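Local coordinates for protein homocysteine S-methyltransferase (Escherichia coli, PDB 5DMM) that catalyses zinc-dependent methyl transfer from S-methylmethionine, or less efficiently S-adenosylmethionine, to homocysteine, yielding methionine, at residues Q14-D20 with A289-G294; L209-V213 with H241-T246. All coordinates share one frame; numbering follows the deposited sequence.

How the contacts relate
Contact 1 belongs to the interior of the fold and contact 2 to its outer layer: ten of thirteen touching residues are buried in the first, three of seven in the second. Contact 1 pairs two parallel strands, 17-18 and 289-292, of the TIM-barrel sheet, and backbone hydrogen bonds dominate it. Contact 2 sets helix 209-217 against segment 241-246, which begins in helix 235-243, by apolar side chains and one bridging water, with no direct hydrogen bond between its segments. The two share no element; their centres lie about 19 Å apart, and 209-246 is nested within the chain loop that contact 1 closes.

Contact 1 (Q14-D20 with A289-G294); sequences QDILLLD and ARLIGG
Arg-290 reaches along the start of segment 14-20, and its side chain can be followed atom by atom around the carbonyl oxygen of Asp-15. CB lies 3.4 Å from Asp-15 O, and CG and CD stay close to the same oxygen. A bend at chi3 (71°) then turns the chain so that NE donates to Asp-15 O at 2.8 Å, nearly straight (174°), in the carbonyl plane and on a lone pair. CZ stays near that oxygen too, with Gln-14 O a little farther off. At the tip, NH2 gives a more bent bond to Gln-14 O (2.9 Å, 137°) and another to Leu-11 O. Both acceptors of segment 14-20 sit at the guanidinium edge, so the two bonds fix the rotation of the group.

Beyond it the strands run in parallel register. Leu-17 N donates to Arg-290 O, Ile-292 N to Leu-17 O at 3.0 Å, and Leu-19 N to Ile-292 O. Gly-294 N continues the series to Asp-20 O, and a water bonded to Asp-20 OD1 and Gly-294 O spans the same end. On one face Leu-17 CB meets Leu-291 CG; on the other, Ile-16 CD1 approaches Ile-292 CD1 at 4.1 Å.

Near the pocket, Asp-20 OD2 accepts from Ile-67 N, and the Asp-20 side chain lies about 6 Å from bound homocysteine. Strand 289-292 is flanked on its other edge by strand 250-253, while helices 281-286 and 300-309 cover the face bearing Leu-18 and Ile-292, as expected of a TIM barrel's outer side.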
loop_
_atom_site.group_PDB
_atom_site.type_symbol
_atom_site.label_atom_id
_atom_site.label_comp_id
_atom_site.label_asym_id
_atom_site.label_seq_id
_atom_site.Cartn_x
_atom_site.Cartn_y
_atom_site.Cartn_z
ATOM N N GLN A 14 -5.115 -7.980 18.847
ATOM C CA GLN A 14 -6.034 -6.859 18.717
ATOM C C GLN A 14 -6.851 -7.034 17.450
ATOM O O GLN A 14 -6.386 -7.663 16.510
ATOM C CB GLN A 14 -5.258 -5.544 18.684
ATOM C CG GLN A 14 -4.187 -5.550 17.615
ATOM C CD GLN A 14 -2.999 -4.665 17.942
ATOM O OE1 GLN A 14 -2.983 -3.483 17.605
ATOM N NE2 GLN A 14 -1.990 -5.239 18.590
ATOM N N ASP A 15 -8.060 -6.482 17.422
ATOM C CA ASP A 15 -8.914 -6.597 16.247
ATOM C C ASP A 15 -8.397 -5.776 15.062
ATOM O O ASP A 15 -8.413 -6.241 13.928
ATOM C CB ASP A 15 -10.335 -6.143 16.562
ATOM C CG ASP A 15 -10.991 -6.953 17.679
ATOM O OD1 ASP A 15 -10.594 -8.117 17.932
ATOM O OD2 ASP A 15 -11.924 -6.406 18.302
ATOM N N ILE A 16 -7.968 -4.548 15.341
ATOM C CA ILE A 16 -7.597 -3.587 14.301
ATOM C C ILE A 16 -6.095 -3.317 14.283
ATOM O O ILE A 16 -5.493 -3.119 15.337
ATOM C CB ILE A 16 -8.335 -2.224 14.493
ATOM C CG1 ILE A 16 -9.854 -2.410 14.426
ATOM C CG2 ILE A 16 -7.873 -1.193 13.456
ATOM C CD1 ILE A 16 -10.314 -3.180 13.222
ATOM N N LEU A 17 -5.517 -3.327 13.081
ATOM C CA LEU A 17 -4.145 -2.901 12.814
ATOM C C LEU A 17 -4.199 -1.583 12.049
ATOM O O LEU A 17 -4.785 -1.533 10.967
ATOM C CB LEU A 17 -3.419 -3.974 11.989
ATOM C CG LEU A 17 -1.909 -4.093 11.864
ATOM C CD1 LEU A 17 -1.590 -5.497 11.360
ATOM C CD2 LEU A 17 -1.340 -3.033 10.929
ATOM N N LEU A 18 -3.590 -0.516 12.568
ATOM C CA LEU A 18 -3.685 0.761 11.866
ATOM C C LEU A 18 -2.573 0.910 10.833
ATOM O O LEU A 18 -1.412 0.608 11.103
ATOM C CB LEU A 18 -3.649 1.952 12.844
ATOM C CG LEU A 18 -4.883 2.141 13.736
ATOM C CD1 LEU A 18 -4.707 3.393 14.577
ATOM C CD2 LEU A 18 -6.171 2.228 12.909
ATOM N N LEU A 19 -2.945 1.361 9.643
ATOM C CA LEU A 19 -1.968 1.693 8.613
ATOM C C LEU A 19 -1.585 3.156 8.748
ATOM O O LEU A 19 -1.953 3.813 9.728
ATOM C CB LEU A 19 -2.531 1.398 7.221
ATOM C CG LEU A 19 -3.047 -0.034 7.048
ATOM C CD1 LEU A 19 -3.572 -0.269 5.632
ATOM C CD2 LEU A 19 -1.956 -1.027 7.393
ATOM N N ASP A 20 -0.833 3.669 7.781
ATOM C CA ASP A 20 -0.501 5.081 7.797
ATOM C C ASP A 20 -1.420 5.809 6.836
ATOM O O ASP A 20 -2.449 5.273 6.428
ATOM C CB ASP A 20 0.976 5.306 7.428
ATOM C CG ASP A 20 1.322 4.801 6.039
ATOM O OD1 ASP A 20 0.471 4.172 5.369
ATOM O OD2 ASP A 20 2.474 5.034 5.616
ATOM N N ALA A 289 -13.005 -5.649 8.202
ATOM C CA ALA A 289 -11.768 -4.882 8.019
ATOM C C ALA A 289 -10.910 -5.034 9.265
ATOM O O ALA A 289 -11.420 -4.933 10.392
ATOM C CB ALA A 289 -12.063 -3.405 7.746
ATOM N N ARG A 290 -9.625 -5.316 9.074
ATOM C CA ARG A 290 -8.701 -5.377 10.207
ATOM C C ARG A 290 -7.400 -4.601 9.961
ATOM O O ARG A 290 -6.553 -4.510 10.845
ATOM C CB ARG A 290 -8.386 -6.824 10.559
ATOM C CG ARG A 290 -9.626 -7.606 10.973
ATOM C CD ARG A 290 -9.279 -8.974 11.542
ATOM N NE ARG A 290 -8.648 -8.855 12.852
ATOM C CZ ARG A 290 -8.110 -9.869 13.523
ATOM N NH1 ARG A 290 -8.126 -11.098 13.011
ATOM N NH2 ARG A 290 -7.549 -9.647 14.705
ATOM N N LEU A 291 -7.253 -4.060 8.759
ATOM C CA LEU A 291 -6.117 -3.181 8.447
ATOM C C LEU A 291 -6.716 -1.898 7.921
ATOM O O LEU A 291 -7.320 -1.896 6.848
ATOM C CB LEU A 291 -5.168 -3.806 7.411
ATOM C CG LEU A 291 -4.197 -4.910 7.844
ATOM C CD1 LEU A 291 -4.932 -6.193 8.161
ATOM C CD2 LEU A 291 -3.126 -5.186 6.786
ATOM N N ILE A 292 -6.564 -0.808 8.677
ATOM C CA ILE A 292 -7.275 0.423 8.392
ATOM C C ILE A 292 -6.319 1.630 8.393
ATOM O O ILE A 292 -5.535 1.817 9.321
ATOM C CB ILE A 292 -8.404 0.648 9.411
ATOM C CG1 ILE A 292 -9.331 -0.575 9.413
ATOM C CG2 ILE A 292 -9.180 1.933 9.109
ATOM C CD1 ILE A 292 -10.551 -0.421 10.252
ATOM N N GLY A 293 -6.380 2.429 7.339
ATOM C CA GLY A 293 -5.589 3.647 7.280
ATOM C C GLY A 293 -6.199 4.654 6.336
ATOM O O GLY A 293 -7.407 4.662 6.133
ATOM N N GLY A 294 -5.353 5.496 5.745
ATOM C CA GLY A 294 -5.830 6.527 4.837
ATOM C C GLY A 294 -5.048 6.571 3.541
ATOM O O GLY A 294 -3.883 6.173 3.484
HETATM O O HOH W 1 -1.152 4.915 3.331
#

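Contact 2 (L209-V213 with H241-T246); sequences LRDVV and HLHGLT
Val-213 aims its two methyls at different partners because CG1 is anti to the backbone N (chi1 171°) and CG2 lies beside that nitrogen. CG2 meets Leu-242 CD2 at 3.9 Å and also touches Leu-245 CD1. Val-213 CG1 rests against the carbonyl oxygen of Leu-245 and against Thr-246 CB. One valine thus touches Leu-242, Leu-245 and Thr-246, which agrees with its being the residue most covered by the opposite segment.

Leu-245 answers from the facing segment. Its CD1 methyl lies over the backbone of helix 209-217, 3.9 Å from Arg-210 CA, and CD2 reaches Arg-210 CB. The rest of the arginine leads away, so its aliphatic root alone joins the packing. One turn back from Val-213, Leu-209 brings CD1 to 4.2 Å from Leu-242 CD2, the two side chains crossing at about a right angle. Leu-242 CD2 therefore sits against both Leu-209 and Val-213.

The polar part of the contact is a water beside the His-241 ring. The ring turns its edge to Leu-209, with His-241 CD2 4.1 Å from Leu-209 CB, and the water lies in the ring plane, hydrogen-bonded to His-241 NE2 at 2.8 Å. The same water accepts from Arg-210 N at 3.0 Å, an amide in the first turn of helix 209-217, and so links the segments where no direct hydrogen bond does.

Thr-246 OG1 accepts from Leu-248 N, ahead of strand 250-253. On its inner side helix 209-217 packs on strand 191-197, through Leu-209 on Leu-197 and Val-212 on Phe-195. The contact joins two successive helices of the barrel's outer layer, with strand 222-228 between them in the chain.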
loop_
_atom_site.group_PDB
_atom_site.type_symbol
_atom_site.label_atom_id
_atom_site.label_comp_id
_atom_site.label_asym_id
_atom_site.label_seq_id
_atom_site.Cartn_x
_atom_site.Cartn_y
_atom_site.Cartn_z
ATOM N N LEU A 209 -15.719 -9.113 -8.350
ATOM C CA LEU A 209 -14.813 -9.338 -7.230
ATOM C C LEU A 209 -14.771 -10.799 -6.785
ATOM O O LEU A 209 -13.750 -11.247 -6.270
ATOM C CB LEU A 209 -15.185 -8.434 -6.055
ATOM C CG LEU A 209 -14.754 -6.975 -6.222
ATOM C CD1 LEU A 209 -15.362 -6.107 -5.118
ATOM C CD2 LEU A 209 -13.232 -6.886 -6.211
ATOM N N ARG A 210 -15.861 -11.550 -6.986
ATOM C CA ARG A 210 -15.845 -12.967 -6.645
ATOM C C ARG A 210 -14.726 -13.687 -7.411
ATOM O O ARG A 210 -14.089 -14.595 -6.879
ATOM C CB ARG A 210 -17.221 -13.619 -6.925
ATOM C CG ARG A 210 -17.558 -13.814 -8.398
ATOM C CD ARG A 210 -18.947 -14.454 -8.597
ATOM N NE ARG A 210 -19.942 -13.413 -8.839
ATOM C CZ ARG A 210 -20.339 -13.027 -10.047
ATOM N NH1 ARG A 210 -21.232 -12.055 -10.173
ATOM N NH2 ARG A 210 -19.848 -13.622 -11.123
ATOM N N ASP A 211 -14.466 -13.261 -8.645
ATOM C CA ASP A 211 -13.418 -13.873 -9.457
ATOM C C ASP A 211 -12.020 -13.497 -8.960
ATOM O O ASP A 211 -11.089 -14.309 -9.035
ATOM C CB ASP A 211 -13.567 -13.474 -10.930
ATOM C CG ASP A 211 -14.850 -14.001 -11.549
ATOM O OD1 ASP A 211 -15.362 -15.017 -11.049
ATOM O OD2 ASP A 211 -15.340 -13.408 -12.532
ATOM N N VAL A 212 -11.878 -12.273 -8.460
ATOM C CA VAL A 212 -10.588 -11.813 -7.945
ATOM C C VAL A 212 -10.263 -12.568 -6.666
ATOM O O VAL A 212 -9.158 -13.076 -6.498
ATOM C CB VAL A 212 -10.583 -10.299 -7.679
ATOM C CG1 VAL A 212 -9.200 -9.848 -7.195
ATOM C CG2 VAL A 212 -10.978 -9.536 -8.946
ATOM N N VAL A 213 -11.245 -12.655 -5.773
ATOM C CA VAL A 213 -11.077 -13.349 -4.504
ATOM C C VAL A 213 -10.787 -14.827 -4.737
ATOM O O VAL A 213 -9.906 -15.404 -4.104
ATOM C CB VAL A 213 -12.337 -13.202 -3.607
ATOM C CG1 VAL A 213 -12.235 -14.102 -2.387
ATOM C CG2 VAL A 213 -12.543 -11.754 -3.197
ATOM N N HIS A 241 -19.406 -6.563 0.649
ATOM C CA HIS A 241 -19.420 -7.575 -0.403
ATOM C C HIS A 241 -18.233 -8.538 -0.250
ATOM O O HIS A 241 -18.406 -9.760 -0.301
ATOM C CB HIS A 241 -19.422 -6.913 -1.784
ATOM C CG HIS A 241 -19.533 -7.881 -2.928
ATOM N ND1 HIS A 241 -20.666 -8.634 -3.165
ATOM C CD2 HIS A 241 -18.650 -8.219 -3.898
ATOM C CE1 HIS A 241 -20.474 -9.392 -4.232
ATOM N NE2 HIS A 241 -19.260 -9.158 -4.697
ATOM N N LEU A 242 -17.032 -7.992 -0.045
ATOM C CA LEU A 242 -15.854 -8.821 0.207
ATOM C C LEU A 242 -16.031 -9.701 1.448
ATOM O O LEU A 242 -15.600 -10.842 1.469
ATOM C CB LEU A 242 -14.606 -7.944 0.359
ATOM C CG LEU A 242 -14.147 -7.226 -0.908
ATOM C CD1 LEU A 242 -13.019 -6.256 -0.586
ATOM C CD2 LEU A 242 -13.674 -8.253 -1.951
ATOM N N HIS A 243 -16.690 -9.160 2.468
ATOM C CA HIS A 243 -16.971 -9.856 3.725
ATOM C C HIS A 243 -17.753 -11.167 3.521
ATOM O O HIS A 243 -17.621 -12.107 4.306
ATOM C CB HIS A 243 -17.742 -8.902 4.648
ATOM C CG HIS A 243 -17.985 -9.420 6.034
ATOM N ND1 HIS A 243 -17.023 -10.072 6.773
ATOM C CD2 HIS A 243 -19.090 -9.366 6.822
ATOM C CE1 HIS A 243 -17.516 -10.391 7.956
ATOM N NE2 HIS A 243 -18.770 -9.975 8.012
ATOM N N GLY A 244 -18.546 -11.222 2.456
ATOM C CA GLY A 244 -19.324 -12.411 2.140
ATOM C C GLY A 244 -18.551 -13.409 1.291
ATOM O O GLY A 244 -19.039 -14.516 1.033
ATOM N N LEU A 245 -17.342 -13.029 0.878
ATOM C CA LEU A 245 -16.537 -13.830 -0.054
ATOM C C LEU A 245 -15.277 -14.428 0.574
ATOM O O LEU A 245 -14.718 -15.393 0.063
ATOM C CB LEU A 245 -16.121 -12.985 -1.255
ATOM C CG LEU A 245 -17.227 -12.422 -2.139
ATOM C CD1 LEU A 245 -16.633 -11.491 -3.165
ATOM C CD2 LEU A 245 -17.977 -13.564 -2.804
ATOM N N THR A 246 -14.816 -13.842 1.669
ATOM C CA THR A 246 -13.577 -14.299 2.290
ATOM C C THR A 246 -13.556 -13.907 3.764
ATOM O O THR A 246 -14.233 -12.961 4.173
ATOM C CB THR A 246 -12.347 -13.702 1.567
ATOM O OG1 THR A 246 -11.141 -14.098 2.239
ATOM C CG2 THR A 246 -12.441 -12.201 1.569
HETATM O O HOH W 2 -18.681 -10.477 -7.148
#